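Local coordinates for protein putative peptidase (Chlamydophila abortus, PDB 3CE2) that probably acts as a zinc-dependent oligopeptidase of the M3B (PepF) family, cutting small bioactive peptides, at residues Ile79-Asn84 / Cys379-Pro384; Ser134-His139 / Lys154-Ser159; Lys289-Leu294 / Lys594-Ile599; Leu336-Leu341 / Tyr348-Lys353. All blocks are in the same frame, centred on the assembly; numbering follows the deposited sequence.

Interaction 1 (Ile79-Asn84 / Cys379-Pro384); sequences IERKLN and CYDSHP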
loop_
_atom_site.group_PDB
_atom_site.type_symbol
_atom_site.label_atom_id
_atom_site.label_comp_id
_atom_site.label_asym_id
_atom_site.label_seq_id
_atom_site.Cartn_x
_atom_site.Cartn_y
_atom_site.Cartn_z
ATOM N N ILE A 79 3.348 -27.326 -3.379
ATOM C CA ILE A 79 4.534 -26.894 -4.104
ATOM C C ILE A 79 4.782 -25.418 -3.833
ATOM O O ILE A 79 5.865 -25.023 -3.361
ATOM C CB ILE A 79 4.352 -27.125 -5.624
ATOM C CG1 ILE A 79 4.503 -28.617 -5.957
ATOM C CG2 ILE A 79 5.350 -26.307 -6.429
ATOM C CD1 ILE A 79 3.982 -28.983 -7.312
ATOM N N GLU A 80 3.754 -24.619 -4.107
ATOM C CA GLU A 80 3.802 -23.179 -3.926
ATOM C C GLU A 80 4.321 -22.857 -2.547
ATOM O O GLU A 80 5.108 -21.921 -2.354
ATOM C CB GLU A 80 2.413 -22.578 -4.117
ATOM C CG GLU A 80 2.326 -21.100 -3.858
ATOM C CD GLU A 80 0.905 -20.552 -4.007
ATOM O OE1 GLU A 80 0.069 -21.201 -4.685
ATOM O OE2 GLU A 80 0.630 -19.464 -3.446
ATOM N N ARG A 81 3.898 -23.647 -1.576
ATOM C CA ARG A 81 4.278 -23.366 -0.220
ATOM C C ARG A 81 5.791 -23.532 -0.042
ATOM O O ARG A 81 6.437 -22.710 0.632
ATOM C CB ARG A 81 3.508 -24.274 0.704
ATOM C CG ARG A 81 3.809 -24.096 2.157
ATOM C CD ARG A 81 2.839 -24.943 2.924
ATOM N NE ARG A 81 3.240 -25.076 4.314
ATOM C CZ ARG A 81 2.450 -25.584 5.249
ATOM N NH1 ARG A 81 1.227 -25.989 4.924
ATOM N NH2 ARG A 81 2.881 -25.675 6.495
ATOM N N LYS A 82 6.346 -24.574 -0.672
ATOM C CA LYS A 82 7.771 -24.910 -0.569
ATOM C C LYS A 82 8.602 -23.862 -1.319
ATOM O O LYS A 82 9.578 -23.350 -0.779
ATOM C CB LYS A 82 8.025 -26.304 -1.154
ATOM C CG LYS A 82 9.339 -26.996 -0.752
ATOM C CD LYS A 82 9.811 -27.938 -1.888
ATOM C CE LYS A 82 10.014 -29.418 -1.457
ATOM N NZ LYS A 82 11.367 -29.766 -0.912
ATOM N N LEU A 83 8.190 -23.536 -2.547
ATOM C CA LEU A 83 8.773 -22.435 -3.306
ATOM C C LEU A 83 8.879 -21.146 -2.501
ATOM O O LEU A 83 9.931 -20.499 -2.515
ATOM C CB LEU A 83 7.983 -22.170 -4.582
ATOM C CG LEU A 83 8.035 -23.355 -5.542
ATOM C CD1 LEU A 83 7.554 -23.002 -6.914
ATOM C CD2 LEU A 83 9.439 -23.904 -5.615
ATOM N N ASN A 84 7.804 -20.772 -1.803
ATOM C CA ASN A 84 7.793 -19.539 -1.006
ATOM C C ASN A 84 8.777 -19.607 0.152
ATOM O O ASN A 84 9.462 -18.636 0.445
ATOM C CB ASN A 84 6.395 -19.241 -0.463
ATOM C CG ASN A 84 5.421 -18.826 -1.548
ATOM O OD1 ASN A 84 5.770 -18.797 -2.731
ATOM N ND2 ASN A 84 4.182 -18.518 -1.154
ATOM N N CYS A 379 6.978 -16.138 5.476
ATOM C CA CYS A 379 5.947 -16.858 4.741
ATOM C C CYS A 379 5.189 -17.671 5.742
ATOM O O CYS A 379 5.428 -17.550 6.956
ATOM C CB CYS A 379 6.553 -17.782 3.684
ATOM S SG CYS A 379 7.736 -18.930 4.418
ATOM N N TYR A 380 4.312 -18.524 5.225
ATOM C CA TYR A 380 3.405 -19.295 6.058
ATOM C C TYR A 380 4.150 -20.040 7.139
ATOM O O TYR A 380 3.694 -20.111 8.276
ATOM C CB TYR A 380 2.567 -20.249 5.206
ATOM C CG TYR A 380 1.395 -20.840 5.939
ATOM C CD1 TYR A 380 0.234 -20.091 6.154
ATOM C CD2 TYR A 380 1.447 -22.149 6.430
ATOM C CE1 TYR A 380 -0.850 -20.631 6.833
ATOM C CE2 TYR A 380 0.375 -22.704 7.114
ATOM C CZ TYR A 380 -0.777 -21.944 7.310
ATOM O OH TYR A 380 -1.845 -22.496 7.984
ATOM N N ASP A 381 5.332 -20.536 6.802
ATOM C CA ASP A 381 6.076 -21.402 7.714
ATOM C C ASP A 381 7.028 -20.718 8.712
ATOM O O ASP A 381 7.428 -21.318 9.710
ATOM C CB ASP A 381 6.768 -22.508 6.912
ATOM C CG ASP A 381 5.758 -23.466 6.278
ATOM O OD1 ASP A 381 4.976 -24.079 7.046
ATOM O OD2 ASP A 381 5.724 -23.586 5.028
ATOM N N SER A 382 7.346 -19.451 8.465
ATOM C CA SER A 382 8.280 -18.708 9.311
ATOM C C SER A 382 7.567 -17.774 10.278
ATOM O O SER A 382 6.379 -17.501 10.128
ATOM C CB SER A 382 9.188 -17.872 8.416
ATOM O OG SER A 382 8.433 -17.148 7.445
ATOM N N HIS A 383 8.289 -17.254 11.260
ATOM C CA HIS A 383 7.759 -16.111 11.969
ATOM C C HIS A 383 7.999 -14.926 11.040
ATOM O O HIS A 383 8.602 -15.110 9.987
ATOM C CB HIS A 383 8.367 -15.928 13.368
ATOM C CG HIS A 383 9.817 -16.256 13.455
ATOM N ND1 HIS A 383 10.288 -17.356 14.137
ATOM C CD2 HIS A 383 10.906 -15.619 12.965
ATOM C CE1 HIS A 383 11.605 -17.392 14.055
ATOM N NE2 HIS A 383 12.006 -16.346 13.354
ATOM N N PRO A 384 7.459 -13.735 11.379
ATOM C CA PRO A 384 7.686 -12.599 10.489
ATOM C C PRO A 384 9.134 -12.122 10.617
ATOM O O PRO A 384 9.780 -12.333 11.642
ATOM C CB PRO A 384 6.719 -11.535 11.007
ATOM C CG PRO A 384 6.430 -11.917 12.413
ATOM C CD PRO A 384 6.640 -13.382 12.551
#

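Interaction 2 (Ser134-His139 / Lys154-Ser159); sequences SLIAQH and KIFRLS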
loop_
_atom_site.group_PDB
_atom_site.type_symbol
_atom_site.label_atom_id
_atom_site.label_comp_id
_atom_site.label_asym_id
_atom_site.label_seq_id
_atom_site.Cartn_x
_atom_site.Cartn_y
_atom_site.Cartn_z
ATOM N N SER A 134 -23.182 -24.626 -14.284
ATOM C CA SER A 134 -23.587 -25.798 -13.553
ATOM C C SER A 134 -22.410 -26.411 -12.784
ATOM O O SER A 134 -22.516 -26.673 -11.580
ATOM C CB SER A 134 -24.202 -26.814 -14.517
ATOM O OG SER A 134 -23.930 -28.133 -14.069
ATOM N N LEU A 135 -21.301 -26.634 -13.488
ATOM C CA LEU A 135 -20.055 -27.092 -12.865
ATOM C C LEU A 135 -19.511 -26.142 -11.801
ATOM O O LEU A 135 -19.049 -26.584 -10.738
ATOM C CB LEU A 135 -18.987 -27.294 -13.930
ATOM C CG LEU A 135 -19.148 -28.651 -14.592
ATOM C CD1 LEU A 135 -18.040 -28.909 -15.605
ATOM C CD2 LEU A 135 -19.149 -29.683 -13.488
ATOM N N ILE A 136 -19.540 -24.841 -12.099
ATOM C CA ILE A 136 -19.154 -23.843 -11.125
ATOM C C ILE A 136 -19.928 -24.172 -9.840
ATOM O O ILE A 136 -19.329 -24.380 -8.775
ATOM C CB ILE A 136 -19.470 -22.386 -11.613
ATOM C CG1 ILE A 136 -18.651 -21.974 -12.860
ATOM C CG2 ILE A 136 -19.310 -21.370 -10.488
ATOM C CD1 ILE A 136 -17.239 -22.428 -12.852
ATOM N N ALA A 137 -21.259 -24.248 -9.941
ATOM C CA ALA A 137 -22.086 -24.441 -8.740
ATOM C C ALA A 137 -21.820 -25.786 -8.084
ATOM O O ALA A 137 -21.810 -25.883 -6.857
ATOM C CB ALA A 137 -23.582 -24.229 -9.020
ATOM N N GLN A 138 -21.555 -26.812 -8.884
ATOM C CA GLN A 138 -21.231 -28.107 -8.308
ATOM C C GLN A 138 -19.993 -28.016 -7.434
ATOM O O GLN A 138 -19.937 -28.640 -6.373
ATOM C CB GLN A 138 -21.043 -29.166 -9.375
ATOM C CG GLN A 138 -20.454 -30.472 -8.839
ATOM C CD GLN A 138 -19.900 -31.392 -9.964
ATOM O OE1 GLN A 138 -20.524 -31.556 -11.029
ATOM N NE2 GLN A 138 -18.720 -31.988 -9.723
ATOM N N HIS A 139 -19.008 -27.231 -7.871
ATOM C CA HIS A 139 -17.753 -27.105 -7.135
ATOM C C HIS A 139 -17.900 -26.226 -5.899
ATOM O O HIS A 139 -17.292 -26.499 -4.857
ATOM C CB HIS A 139 -16.659 -26.535 -8.022
ATOM C CG HIS A 139 -16.118 -27.514 -9.009
ATOM N ND1 HIS A 139 -15.789 -28.806 -8.666
ATOM C CD2 HIS A 139 -15.845 -27.389 -10.329
ATOM C CE1 HIS A 139 -15.341 -29.439 -9.737
ATOM N NE2 HIS A 139 -15.360 -28.598 -10.757
ATOM N N LYS A 154 -13.404 -16.623 -5.784
ATOM C CA LYS A 154 -12.618 -15.558 -6.419
ATOM C C LYS A 154 -12.289 -15.880 -7.868
ATOM O O LYS A 154 -12.234 -14.998 -8.697
ATOM C CB LYS A 154 -11.307 -15.326 -5.675
ATOM C CG LYS A 154 -11.343 -14.214 -4.643
ATOM C CD LYS A 154 -9.970 -14.075 -3.914
ATOM C CE LYS A 154 -9.493 -15.426 -3.285
ATOM N NZ LYS A 154 -8.163 -15.392 -2.589
ATOM N N ILE A 155 -12.048 -17.141 -8.180
ATOM C CA ILE A 155 -11.723 -17.481 -9.548
ATOM C C ILE A 155 -12.927 -17.638 -10.462
ATOM O O ILE A 155 -12.901 -17.184 -11.594
ATOM C CB ILE A 155 -10.899 -18.722 -9.620
ATOM C CG1 ILE A 155 -9.513 -18.440 -9.000
ATOM C CG2 ILE A 155 -10.834 -19.181 -11.077
ATOM C CD1 ILE A 155 -8.642 -19.696 -8.797
ATOM N N PHE A 156 -13.980 -18.284 -9.978
ATOM C CA PHE A 156 -15.203 -18.494 -10.773
ATOM C C PHE A 156 -15.985 -17.198 -11.015
ATOM O O PHE A 156 -16.762 -17.108 -11.950
ATOM C CB PHE A 156 -16.141 -19.516 -10.103
ATOM C CG PHE A 156 -15.582 -20.928 -9.991
ATOM C CD1 PHE A 156 -14.947 -21.542 -11.058
ATOM C CD2 PHE A 156 -15.746 -21.653 -8.824
ATOM C CE1 PHE A 156 -14.457 -22.852 -10.957
ATOM C CE2 PHE A 156 -15.254 -22.947 -8.716
ATOM C CZ PHE A 156 -14.607 -23.546 -9.802
ATOM N N ARG A 157 -15.795 -16.194 -10.172
ATOM C CA ARG A 157 -16.502 -14.938 -10.380
ATOM C C ARG A 157 -16.100 -14.279 -11.698
ATOM O O ARG A 157 -16.785 -13.380 -12.192
ATOM C CB ARG A 157 -16.257 -13.972 -9.202
ATOM C CG ARG A 157 -17.294 -14.138 -8.102
ATOM C CD ARG A 157 -16.974 -13.347 -6.830
ATOM N NE ARG A 157 -17.417 -11.959 -6.919
ATOM C CZ ARG A 157 -16.615 -10.952 -7.226
ATOM N NH1 ARG A 157 -15.312 -11.186 -7.445
ATOM N NH2 ARG A 157 -17.121 -9.726 -7.298
ATOM N N LEU A 158 -14.981 -14.721 -12.258
ATOM C CA LEU A 158 -14.424 -14.089 -13.452
ATOM C C LEU A 158 -15.029 -14.638 -14.742
ATOM O O LEU A 158 -14.834 -14.087 -15.821
ATOM C CB LEU A 158 -12.888 -14.213 -13.468
ATOM C CG LEU A 158 -12.201 -13.323 -12.412
ATOM C CD1 LEU A 158 -10.680 -13.507 -12.328
ATOM C CD2 LEU A 158 -12.585 -11.873 -12.622
ATOM N N SER A 159 -15.768 -15.728 -14.613
ATOM C CA SER A 159 -16.400 -16.386 -15.750
ATOM C C SER A 159 -17.318 -15.432 -16.521
ATOM O O SER A 159 -17.286 -15.394 -17.744
ATOM C CB SER A 159 -17.217 -17.579 -15.248
ATOM O OG SER A 159 -18.252 -17.123 -14.373
#

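Interaction 3 (Lys289-Leu294 / Lys594-Ile599); sequences KKNSSL and KAFCFI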
loop_
_atom_site.group_PDB
_atom_site.type_symbol
_atom_site.label_atom_id
_atom_site.label_comp_id
_atom_site.label_asym_id
_atom_site.label_seq_id
_atom_site.Cartn_x
_atom_site.Cartn_y
_atom_site.Cartn_z
ATOM N N LYS A 289 -15.833 15.117 0.359
ATOM C CA LYS A 289 -16.087 16.487 -0.099
ATOM C C LYS A 289 -16.943 17.278 0.886
ATOM O O LYS A 289 -16.652 18.435 1.159
ATOM C CB LYS A 289 -16.777 16.495 -1.456
ATOM C CG LYS A 289 -15.879 16.108 -2.600
ATOM C CD LYS A 289 -16.628 16.160 -3.929
ATOM C CE LYS A 289 -15.738 15.665 -5.059
ATOM N NZ LYS A 289 -16.390 15.864 -6.385
ATOM N N LYS A 290 -18.002 16.666 1.417
ATOM C CA LYS A 290 -18.818 17.365 2.399
ATOM C C LYS A 290 -18.072 17.642 3.695
ATOM O O LYS A 290 -18.592 18.370 4.533
ATOM C CB LYS A 290 -20.102 16.618 2.718
ATOM C CG LYS A 290 -21.149 16.596 1.612
ATOM C CD LYS A 290 -22.339 15.819 2.116
ATOM C CE LYS A 290 -22.899 14.905 1.047
ATOM N NZ LYS A 290 -23.273 13.568 1.608
ATOM N N ASN A 291 -16.874 17.074 3.882
ATOM C CA ASN A 291 -16.081 17.413 5.065
ATOM C C ASN A 291 -14.864 18.241 4.756
ATOM O O ASN A 291 -13.973 18.408 5.621
ATOM C CB ASN A 291 -15.683 16.194 5.862
ATOM C CG ASN A 291 -16.882 15.446 6.402
ATOM O OD1 ASN A 291 -17.193 15.521 7.585
ATOM N ND2 ASN A 291 -17.568 14.730 5.526
ATOM N N SER A 292 -14.863 18.801 3.544
ATOM C CA SER A 292 -13.840 19.751 3.121
ATOM C C SER A 292 -13.521 20.739 4.221
ATOM O O SER A 292 -12.356 21.157 4.373
ATOM C CB SER A 292 -14.221 20.478 1.821
ATOM O OG SER A 292 -15.627 20.648 1.651
ATOM N N SER A 293 -14.541 21.093 5.009
ATOM C CA SER A 293 -14.348 22.052 6.102
ATOM C C SER A 293 -13.225 21.613 7.040
ATOM O O SER A 293 -12.586 22.435 7.696
ATOM C CB SER A 293 -15.645 22.294 6.877
ATOM O OG SER A 293 -16.160 21.083 7.423
ATOM N N LEU A 294 -12.965 20.312 7.095
ATOM C CA LEU A 294 -11.906 19.858 7.973
ATOM C C LEU A 294 -10.557 20.308 7.441
ATOM O O LEU A 294 -9.677 20.672 8.205
ATOM C CB LEU A 294 -11.968 18.347 8.192
ATOM C CG LEU A 294 -12.839 17.921 9.379
ATOM C CD1 LEU A 294 -12.484 16.541 9.813
ATOM C CD2 LEU A 294 -12.669 18.852 10.559
ATOM N N LYS A 594 -16.303 7.753 12.435
ATOM C CA LYS A 594 -15.367 7.472 13.525
ATOM C C LYS A 594 -13.975 8.024 13.185
ATOM O O LYS A 594 -13.253 8.534 14.051
ATOM C CB LYS A 594 -15.305 5.966 13.802
ATOM C CG LYS A 594 -16.365 5.441 14.760
ATOM C CD LYS A 594 -16.228 6.154 16.096
ATOM C CE LYS A 594 -16.964 5.459 17.222
ATOM N NZ LYS A 594 -16.860 6.301 18.455
ATOM N N ALA A 595 -13.598 7.933 11.916
ATOM C CA ALA A 595 -12.333 8.488 11.478
ATOM C C ALA A 595 -12.345 9.990 11.686
ATOM O O ALA A 595 -11.448 10.550 12.314
ATOM C CB ALA A 595 -12.099 8.157 10.009
ATOM N N PHE A 596 -13.372 10.642 11.157
ATOM C CA PHE A 596 -13.491 12.090 11.284
ATOM C C PHE A 596 -13.481 12.565 12.740
ATOM O O PHE A 596 -12.900 13.609 13.068
ATOM C CB PHE A 596 -14.741 12.578 10.568
ATOM C CG PHE A 596 -14.626 12.551 9.076
ATOM C CD1 PHE A 596 -13.405 12.695 8.463
ATOM C CD2 PHE A 596 -15.748 12.441 8.286
ATOM C CE1 PHE A 596 -13.294 12.696 7.089
ATOM C CE2 PHE A 596 -15.646 12.440 6.908
ATOM C CZ PHE A 596 -14.402 12.566 6.312
ATOM N N CYS A 597 -14.100 11.786 13.614
ATOM C CA CYS A 597 -14.049 12.087 15.043
ATOM C C CYS A 597 -12.633 12.196 15.557
ATOM O O CYS A 597 -12.265 13.151 16.235
ATOM C CB CYS A 597 -14.798 11.024 15.842
ATOM S SG CYS A 597 -16.584 11.197 15.676
ATOM N N PHE A 598 -11.842 11.188 15.245
ATOM C CA PHE A 598 -10.450 11.169 15.625
ATOM C C PHE A 598 -9.729 12.420 15.124
ATOM O O PHE A 598 -8.957 13.041 15.850
ATOM C CB PHE A 598 -9.798 9.922 15.034
ATOM C CG PHE A 598 -8.375 9.736 15.440
ATOM C CD1 PHE A 598 -8.046 8.853 16.468
ATOM C CD2 PHE A 598 -7.364 10.433 14.799
ATOM C CE1 PHE A 598 -6.732 8.674 16.845
ATOM C CE2 PHE A 598 -6.038 10.264 15.178
ATOM C CZ PHE A 598 -5.719 9.388 16.204
ATOM N N ILE A 599 -9.984 12.789 13.877
ATOM C CA ILE A 599 -9.279 13.904 13.287
ATOM C C ILE A 599 -9.706 15.198 13.971
ATOM O O ILE A 599 -8.863 16.013 14.357
ATOM C CB ILE A 599 -9.528 13.936 11.779
ATOM C CG1 ILE A 599 -8.929 12.681 11.149
ATOM C CG2 ILE A 599 -8.931 15.153 11.146
ATOM C CD1 ILE A 599 -9.550 12.325 9.854
#

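Interaction 4 (Leu336-Leu341 / Tyr348-Lys353); sequences LIYTSL and YIDTLK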
loop_
_atom_site.group_PDB
_atom_site.type_symbol
_atom_site.label_atom_id
_atom_site.label_comp_id
_atom_site.label_asym_id
_atom_site.label_seq_id
_atom_site.Cartn_x
_atom_site.Cartn_y
_atom_site.Cartn_z
ATOM N N LEU A 336 9.573 2.165 24.275
ATOM C CA LEU A 336 8.625 3.159 23.805
ATOM C C LEU A 336 7.435 2.482 23.110
ATOM O O LEU A 336 6.276 2.732 23.456
ATOM C CB LEU A 336 9.325 4.145 22.870
ATOM C CG LEU A 336 8.625 5.488 22.672
ATOM C CD1 LEU A 336 8.237 6.087 24.025
ATOM C CD2 LEU A 336 9.511 6.433 21.879
ATOM N N ILE A 337 7.728 1.617 22.144
ATOM C CA ILE A 337 6.686 0.873 21.461
ATOM C C ILE A 337 5.814 0.186 22.505
ATOM O O ILE A 337 4.587 0.336 22.514
ATOM C CB ILE A 337 7.278 -0.218 20.540
ATOM C CG1 ILE A 337 7.998 0.415 19.353
ATOM C CG2 ILE A 337 6.187 -1.161 20.049
ATOM C CD1 ILE A 337 7.168 1.443 18.674
ATOM N N TYR A 338 6.471 -0.549 23.395
ATOM C CA TYR A 338 5.796 -1.356 24.394
ATOM C C TYR A 338 4.749 -0.574 25.196
ATOM O O TYR A 338 3.630 -1.034 25.396
ATOM C CB TYR A 338 6.830 -1.995 25.317
ATOM C CG TYR A 338 6.254 -3.041 26.228
ATOM C CD1 TYR A 338 6.077 -4.339 25.790
ATOM C CD2 TYR A 338 5.887 -2.729 27.534
ATOM C CE1 TYR A 338 5.554 -5.309 26.623
ATOM C CE2 TYR A 338 5.352 -3.689 28.375
ATOM C CZ TYR A 338 5.192 -4.976 27.913
ATOM O OH TYR A 338 4.662 -5.942 28.739
ATOM N N THR A 339 5.094 0.616 25.656
ATOM C CA THR A 339 4.099 1.386 26.394
ATOM C C THR A 339 3.117 2.083 25.464
ATOM O O THR A 339 1.951 2.257 25.807
ATOM C CB THR A 339 4.744 2.426 27.349
ATOM O OG1 THR A 339 5.621 3.286 26.604
ATOM C CG2 THR A 339 5.526 1.716 28.468
ATOM N N SER A 340 3.593 2.485 24.290
ATOM C CA SER A 340 2.748 3.218 23.348
ATOM C C SER A 340 1.619 2.391 22.746
ATOM O O SER A 340 0.545 2.915 22.449
ATOM C CB SER A 340 3.585 3.802 22.223
ATOM O OG SER A 340 4.450 4.803 22.721
ATOM N N LEU A 341 1.862 1.104 22.565
ATOM C CA LEU A 341 0.871 0.259 21.952
ATOM C C LEU A 341 0.026 -0.485 22.979
ATOM O O LEU A 341 -0.854 -1.273 22.601
ATOM C CB LEU A 341 1.531 -0.711 20.973
ATOM C CG LEU A 341 2.370 -0.059 19.864
ATOM C CD1 LEU A 341 2.793 -1.096 18.845
ATOM C CD2 LEU A 341 1.619 1.070 19.182
ATOM N N TYR A 348 -0.686 -8.717 22.640
ATOM C CA TYR A 348 -0.095 -8.122 21.443
ATOM C C TYR A 348 1.272 -7.549 21.777
ATOM O O TYR A 348 2.263 -7.852 21.129
ATOM C CB TYR A 348 -0.973 -6.998 20.911
ATOM C CG TYR A 348 -0.508 -6.421 19.601
ATOM C CD1 TYR A 348 -1.133 -6.774 18.418
ATOM C CD2 TYR A 348 0.546 -5.513 19.544
ATOM C CE1 TYR A 348 -0.723 -6.255 17.206
ATOM C CE2 TYR A 348 0.977 -4.984 18.329
ATOM C CZ TYR A 348 0.335 -5.362 17.154
ATOM O OH TYR A 348 0.723 -4.855 15.924
ATOM N N ILE A 349 1.298 -6.723 22.811
ATOM C CA ILE A 349 2.481 -5.992 23.215
ATOM C C ILE A 349 3.666 -6.921 23.546
ATOM O O ILE A 349 4.804 -6.637 23.190
ATOM C CB ILE A 349 2.091 -5.011 24.371
ATOM C CG1 ILE A 349 2.387 -3.585 23.975
ATOM C CG2 ILE A 349 2.606 -5.432 25.742
ATOM C CD1 ILE A 349 1.361 -3.068 23.011
ATOM N N ASP A 350 3.392 -8.055 24.181
ATOM C CA ASP A 350 4.453 -8.994 24.557
ATOM C C ASP A 350 4.946 -9.750 23.352
ATOM O O ASP A 350 6.139 -9.847 23.135
ATOM C CB ASP A 350 3.981 -10.001 25.625
ATOM C CG ASP A 350 3.864 -9.381 27.010
ATOM O OD1 ASP A 350 4.593 -8.404 27.293
ATOM O OD2 ASP A 350 3.040 -9.862 27.817
ATOM N N THR A 351 4.033 -10.305 22.570
ATOM C CA THR A 351 4.452 -11.006 21.363
ATOM C C THR A 351 5.385 -10.152 20.498
ATOM O O THR A 351 6.423 -10.615 20.065
ATOM C CB THR A 351 3.252 -11.500 20.570
ATOM O OG1 THR A 351 2.556 -12.443 21.381
ATOM C CG2 THR A 351 3.687 -12.211 19.310
ATOM N N LEU A 352 5.022 -8.894 20.289
ATOM C CA LEU A 352 5.840 -7.980 19.501
ATOM C C LEU A 352 7.171 -7.742 20.182
ATOM O O LEU A 352 8.202 -7.728 19.529
ATOM C CB LEU A 352 5.127 -6.638 19.292
ATOM C CG LEU A 352 5.884 -5.623 18.447
ATOM C CD1 LEU A 352 6.422 -6.285 17.182
ATOM C CD2 LEU A 352 4.980 -4.460 18.073
ATOM N N LYS A 353 7.147 -7.552 21.497
ATOM C CA LYS A 353 8.368 -7.314 22.223
ATOM C C LYS A 353 9.267 -8.543 22.115
ATOM O O LYS A 353 10.462 -8.417 21.856
ATOM C CB LYS A 353 8.081 -6.954 23.677
ATOM C CG LYS A 353 9.279 -6.336 24.432
ATOM C CD LYS A 353 8.970 -6.193 25.903
ATOM C CE LYS A 353 10.178 -5.788 26.707
ATOM N NZ LYS A 353 10.174 -4.331 26.990
#

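Interaction 1 (Ile79-Asn84 / Cys379-Pro384)
R81, midway along helix 66-96, faces Y380 with their CA atoms 7.5 Å apart, and the loop turns there in a type I beta turn from C379 to S382. The turn points D381 at the helix, and R81 takes it side-on: NE gives its hydrogen to OD2 at 3.0 Å, and NH2 gives one to OD1 at 2.7 Å. The salt bridge is bidentate, one nitrogen to each oxygen, both oxygens using syn lone pairs, with the two planar groups only 25° apart. With CG anti to the backbone N (chi1 180°) and the chain extended beyond it, R81 has the length to span the gap. The turn lies in the loop between strands 375-377 and 385-387 of the small mixed sheet in the M3 peptidase region, so the ion pair ties that loop to an N-terminal helix. Y380 CD2 lies over one face of the guanidinium, the planes 70° apart, while its OH bonds to Q417 O. Within the turn, S382 OG accepts from C379 N at 2.6 Å.

Interaction 2 (Ser134-His139 / Lys154-Ser159)
The carbonyl oxygen of F156 is gripped twice from S159, by the backbone N at 3.2 Å and by OG at 2.8 Å, the hydroxyl approaching almost along the C=O axis. These bonds belong to a type I turn from F156 to S159. A serine suits the place because its short hydroxyl can fold back onto the carbonyl three residues earlier.

The same F156 sends its ring across to helix 133-141, where I136 and H139, one turn apart, receive it. The CG2 methyl of I136 lies 3.7 Å from F156 CB and 3.8 Å from F156 CG, at the root of the ring; chi1 of -65° sets CG1 beside the backbone N and leaves CG2 anti to it. The two side chains run alongside one another, pointing opposite ways. At the far end of the ring H139 crosses at about a right angle, its CB 3.9 Å from F156 CE2. H139 keeps its polar atoms for another direction, NE2 bonding to L63 O and ND1 to S66 OG, and L128 of helix 124-129 also touches F156. No hydrogen bond joins the two segments, so their contact is apolar, and the buried imidazole joins it through carbon while both its nitrogens are satisfied elsewhere.

Interaction 3 (Lys289-Leu294 / Lys594-Ile599)
The amide of N291 lies against the CD2-CE2 side of the F596 ring, the two planes 32° apart. Its CB stands over a face of the phenyl, 4.2 Å from the ring centroid and 28° off the normal, which makes a CH-pi contact; toward the rim, OD1 is 3.5 Å from F596 CD2. The amide is held there from its other end, because ND2 bonds to I287 O in the preceding helix. An asparagine therefore does two jobs at this spot, spending its polar end on the backbone while offering its aliphatic carbon and flat side to an aromatic neighbour. N291 belongs to the type I turn from K289 to S292, closed by S292 N to K289 O at 3.0 Å, which is the sharp corner between helices 278-289 and 292-306. In the largely helical M3 peptidase region, this corner packs against helix 590-607, which comes some 300 residues later in the chain. Three residues on, in helix 292-306, L294 reaches across with CD1 and meets both partners at a slant, 4.2 Å from F596 CD1 and 4.0 Å from I599 CG2. F596 and I599 sit three residues apart, so both fall on the face of helix 590-607 turned to the corner. For I599, chi1, measured to CG1, is -64°, which leaves CG2 anti to the backbone N. Helix 451-487 covers the same pair, with F470 touching F596 while L462 and I465 touch I599.

Interaction 4 (Leu336-Leu341 / Tyr348-Lys353)
Y338 and I349 meet inside an antiparallel helical hairpin formed by helices 330-340 and 345-357; the axes of segments 336-340 and 348-353 lie at 166°, 9.5 Å apart at closest approach. The ring of Y338 is wedged between neighbours of the second helix. CG1 of I349 lies over one face, and K353 NZ stands over the opposite one in a cation-pi contact, 4.5 Å from the centroid and offset toward the rim. At the ring edge Y338 OH donates to D350 OD1 at 2.9 Å, meeting the syn side of the carboxylate. Y338 CG is anti to its backbone N (chi1 -170°), which turns the ring toward the partner helix. Deeper in, branched aliphatics interlock: L352 CD2 rests 4.0 Å from I337 CG2 and 4.1 Å from L341 CD1. I337 also touches A401, Y348 touches M408, and L341 touches L439. Polar groups thus border an apolar seam in an alpha-alpha hairpin packed against helix 394-416, which carries the HExxH histidines H402 and H406 that bind zinc.

In the fold
Interaction 1 is a surface contact held by charge, a bidentate salt bridge; interactions 2, 3 and 4 are buried and rest mainly on carbon. Of these, interaction 2 has a purely apolar interface, interaction 3 sets an amide and a leucine against an aromatic ring, and interaction 4 mixes an aliphatic seam with a hydrogen bond and a cation-pi contact. Interactions 2 and 4 join helices close in sequence and are nested in the loop closed by interaction 1; interactions 1 and 3 each bridge about 300 residues, on opposite sides of the chain's centre. No helix is shared, but helices 292-306 and 330-340, of interactions 3 and 4, follow each other in the chain. No two contacts touch.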